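Local coordinates for protein synthesis inhibitor I (Hordeum vulgare, PDB 4FBC) that belongs to the ribosome-inactivating protein family of plants and is known as an inhibitor of protein synthesis, at residues N37-F45 with A272-G280. The protein carries 3 engineered substitutions. Residues are numbered along the deposited sequence; the frame is centred on the assembly and turned at random.
Sequences NKLRNPAHF and ALELFHASG
The amide of Asn41 lies against Phe276 near the end of helix 269-278. Asn41 OD1 sits 3.4 Å from Phe276 CD1, at the ring edge and near the ring plane. The amide and ring planes stand 76° apart. Asn41 ND2 points further back along the helix and gives a weak, bent hydrogen bond to Ala272 O (3.3 Å, 137°). Ala272 O also accepts the helical backbone hydrogen bond from Phe276 N. Arg40 O and Pro42 CD meet the same ring edge, the latter 3.8 Å from Phe276 CD1. Pro42 CD also touches Ser279 OG at 3.5 Å. Ala43 CB packs on Leu275 CB at 3.6 Å.

The loop that follows helix 25-39 contains a type I beta turn, Asn41 to His44. It packs this early part of the ribosome-inactivating protein chain against the C-terminal helix. With chi1 at -178°, the Asn41 side chain extends beside its own carbonyl carbon and reaches over to the helix. Asn41 OD1 accepts a hydrogen bond from Ala43 N at 3.0 Å, which makes an Asx turn and, with the weak bond from ND2, limits how the amide can turn. The donor lies above the carbonyl plane of OD1. Ser279 OG is held by Phe276 O, which also accepts from Ser279 N on the same face. Gly280, with positive phi, ends the helix in a Schellman motif. Further out, Asn41 bonds through its backbone to Val51, and Ala272 touches Pro54 and Phe260.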
# COMPACT_ATOMS: atom_id res chain seq x y z
N ASN A 37 9.23 2.07 -7.05
CA ASN A 37 10.33 2.84 -7.60
C ASN A 37 10.07 4.34 -7.51
O ASN A 37 10.95 5.11 -7.12
CB ASN A 37 10.60 2.43 -9.05
CG ASN A 37 11.71 3.24 -9.69
OD1 ASN A 37 11.46 4.07 -10.57
ND2 ASN A 37 12.95 3.01 -9.26
N LYS A 38 8.85 4.76 -7.84
CA LYS A 38 8.51 6.18 -7.78
C LYS A 38 8.34 6.72 -6.36
O LYS A 38 8.45 7.94 -6.14
CB LYS A 38 7.27 6.47 -8.64
CG LYS A 38 7.55 6.29 -10.14
CD LYS A 38 6.42 6.84 -10.99
CE LYS A 38 6.86 6.99 -12.44
NZ LYS A 38 5.75 7.52 -13.29
N LEU A 39 8.10 5.84 -5.40
CA LEU A 39 7.94 6.24 -3.99
C LEU A 39 9.27 6.39 -3.24
O LEU A 39 9.33 7.03 -2.18
CB LEU A 39 7.05 5.22 -3.24
CG LEU A 39 5.55 5.19 -3.52
CD1 LEU A 39 4.88 4.01 -2.80
CD2 LEU A 39 4.93 6.52 -3.08
N ARG A 40 10.33 5.81 -3.79
CA ARG A 40 11.56 5.59 -3.03
C ARG A 40 12.30 6.88 -2.70
O ARG A 40 12.23 7.87 -3.43
CB ARG A 40 12.51 4.66 -3.82
CG ARG A 40 13.36 5.42 -4.84
CD ARG A 40 13.96 4.55 -5.95
NE ARG A 40 14.78 5.38 -6.83
CZ ARG A 40 14.32 6.27 -7.72
NH1 ARG A 40 13.02 6.46 -7.90
NH2 ARG A 40 15.19 6.97 -8.46
N ASN A 41 13.01 6.85 -1.58
CA ASN A 41 14.03 7.85 -1.31
C ASN A 41 15.32 7.40 -2.00
O ASN A 41 15.97 6.46 -1.54
CB ASN A 41 14.25 7.97 0.21
CG ASN A 41 15.28 9.03 0.57
OD1 ASN A 41 15.96 9.57 -0.30
ND2 ASN A 41 15.39 9.33 1.86
N PRO A 42 15.71 8.10 -3.08
CA PRO A 42 16.88 7.60 -3.82
C PRO A 42 18.17 7.60 -2.99
O PRO A 42 19.12 6.91 -3.35
CB PRO A 42 17.00 8.60 -5.00
CG PRO A 42 15.65 9.24 -5.12
CD PRO A 42 15.11 9.29 -3.70
N ALA A 43 18.17 8.34 -1.87
CA ALA A 43 19.33 8.43 -0.99
C ALA A 43 19.34 7.40 0.14
O ALA A 43 20.26 7.38 0.96
CB ALA A 43 19.44 9.85 -0.39
N HIS A 44 18.31 6.56 0.20
CA HIS A 44 18.19 5.64 1.33
C HIS A 44 17.59 4.30 0.92
O HIS A 44 16.37 4.17 0.74
CB HIS A 44 17.32 6.29 2.43
CG HIS A 44 17.31 5.52 3.72
ND1 HIS A 44 16.36 5.71 4.70
CD2 HIS A 44 18.14 4.56 4.19
CE1 HIS A 44 16.60 4.90 5.71
NE2 HIS A 44 17.68 4.20 5.43
N PHE A 45 18.45 3.30 0.76
CA PHE A 45 18.02 1.92 0.56
C PHE A 45 18.47 1.10 1.76
O PHE A 45 19.39 1.50 2.47
CB PHE A 45 18.69 1.33 -0.68
CG PHE A 45 18.16 1.84 -1.98
CD1 PHE A 45 18.53 3.10 -2.44
CD2 PHE A 45 17.35 1.04 -2.77
CE1 PHE A 45 18.05 3.57 -3.67
CE2 PHE A 45 16.87 1.50 -3.99
CZ PHE A 45 17.22 2.77 -4.44
N ALA A 272 17.18 12.26 6.91
CA ALA A 272 16.73 11.47 5.76
C ALA A 272 15.96 12.34 4.76
O ALA A 272 16.03 12.11 3.56
CB ALA A 272 15.87 10.28 6.21
N LEU A 273 15.24 13.34 5.26
CA LEU A 273 14.51 14.23 4.36
C LEU A 273 15.51 15.15 3.66
O LEU A 273 15.33 15.49 2.49
CB LEU A 273 13.45 15.04 5.12
CG LEU A 273 12.15 14.29 5.45
CD1 LEU A 273 11.22 15.15 6.30
CD2 LEU A 273 11.46 13.91 4.16
N GLU A 274 16.57 15.53 4.36
CA GLU A 274 17.63 16.33 3.76
C GLU A 274 18.27 15.58 2.60
O GLU A 274 18.44 16.13 1.51
CB GLU A 274 18.68 16.71 4.80
CG GLU A 274 19.93 17.33 4.22
CD GLU A 274 20.92 17.73 5.28
OE1 GLU A 274 22.13 17.47 5.11
OE2 GLU A 274 20.48 18.32 6.29
N LEU A 275 18.60 14.31 2.83
CA LEU A 275 19.18 13.49 1.76
C LEU A 275 18.19 13.27 0.61
O LEU A 275 18.59 13.30 -0.56
CB LEU A 275 19.69 12.16 2.30
CG LEU A 275 20.76 12.25 3.40
CD1 LEU A 275 21.22 10.87 3.85
CD2 LEU A 275 21.96 13.09 2.97
N PHE A 276 16.92 13.05 0.93
CA PHE A 276 15.86 12.92 -0.06
C PHE A 276 15.81 14.15 -0.95
O PHE A 276 15.80 14.05 -2.18
CB PHE A 276 14.51 12.70 0.65
CG PHE A 276 13.34 12.50 -0.27
CD1 PHE A 276 13.32 11.47 -1.20
CD2 PHE A 276 12.21 13.31 -0.15
CE1 PHE A 276 12.22 11.28 -2.02
CE2 PHE A 276 11.11 13.13 -0.96
CZ PHE A 276 11.11 12.10 -1.90
N HIS A 277 15.79 15.33 -0.34
CA HIS A 277 15.73 16.55 -1.14
C HIS A 277 16.98 16.75 -2.00
O HIS A 277 16.88 17.21 -3.15
CB HIS A 277 15.45 17.76 -0.25
CG HIS A 277 14.13 17.69 0.44
ND1 HIS A 277 13.93 18.17 1.72
CD2 HIS A 277 12.95 17.17 0.04
CE1 HIS A 277 12.68 17.95 2.08
NE2 HIS A 277 12.06 17.34 1.07
N ALA A 278 18.13 16.40 -1.46
CA ALA A 278 19.40 16.61 -2.14
C ALA A 278 19.52 15.68 -3.34
O ALA A 278 20.28 15.93 -4.26
CB ALA A 278 20.55 16.38 -1.19
N SER A 279 18.76 14.59 -3.31
CA SER A 279 18.80 13.62 -4.40
C SER A 279 17.71 13.85 -5.44
O SER A 279 17.57 13.08 -6.39
CB SER A 279 18.75 12.19 -3.84
OG SER A 279 17.46 11.87 -3.38
N GLY A 280 16.93 14.93 -5.28
CA GLY A 280 15.92 15.29 -6.26
C GLY A 280 14.52 14.90 -5.84
O GLY A 280 13.56 15.05 -6.60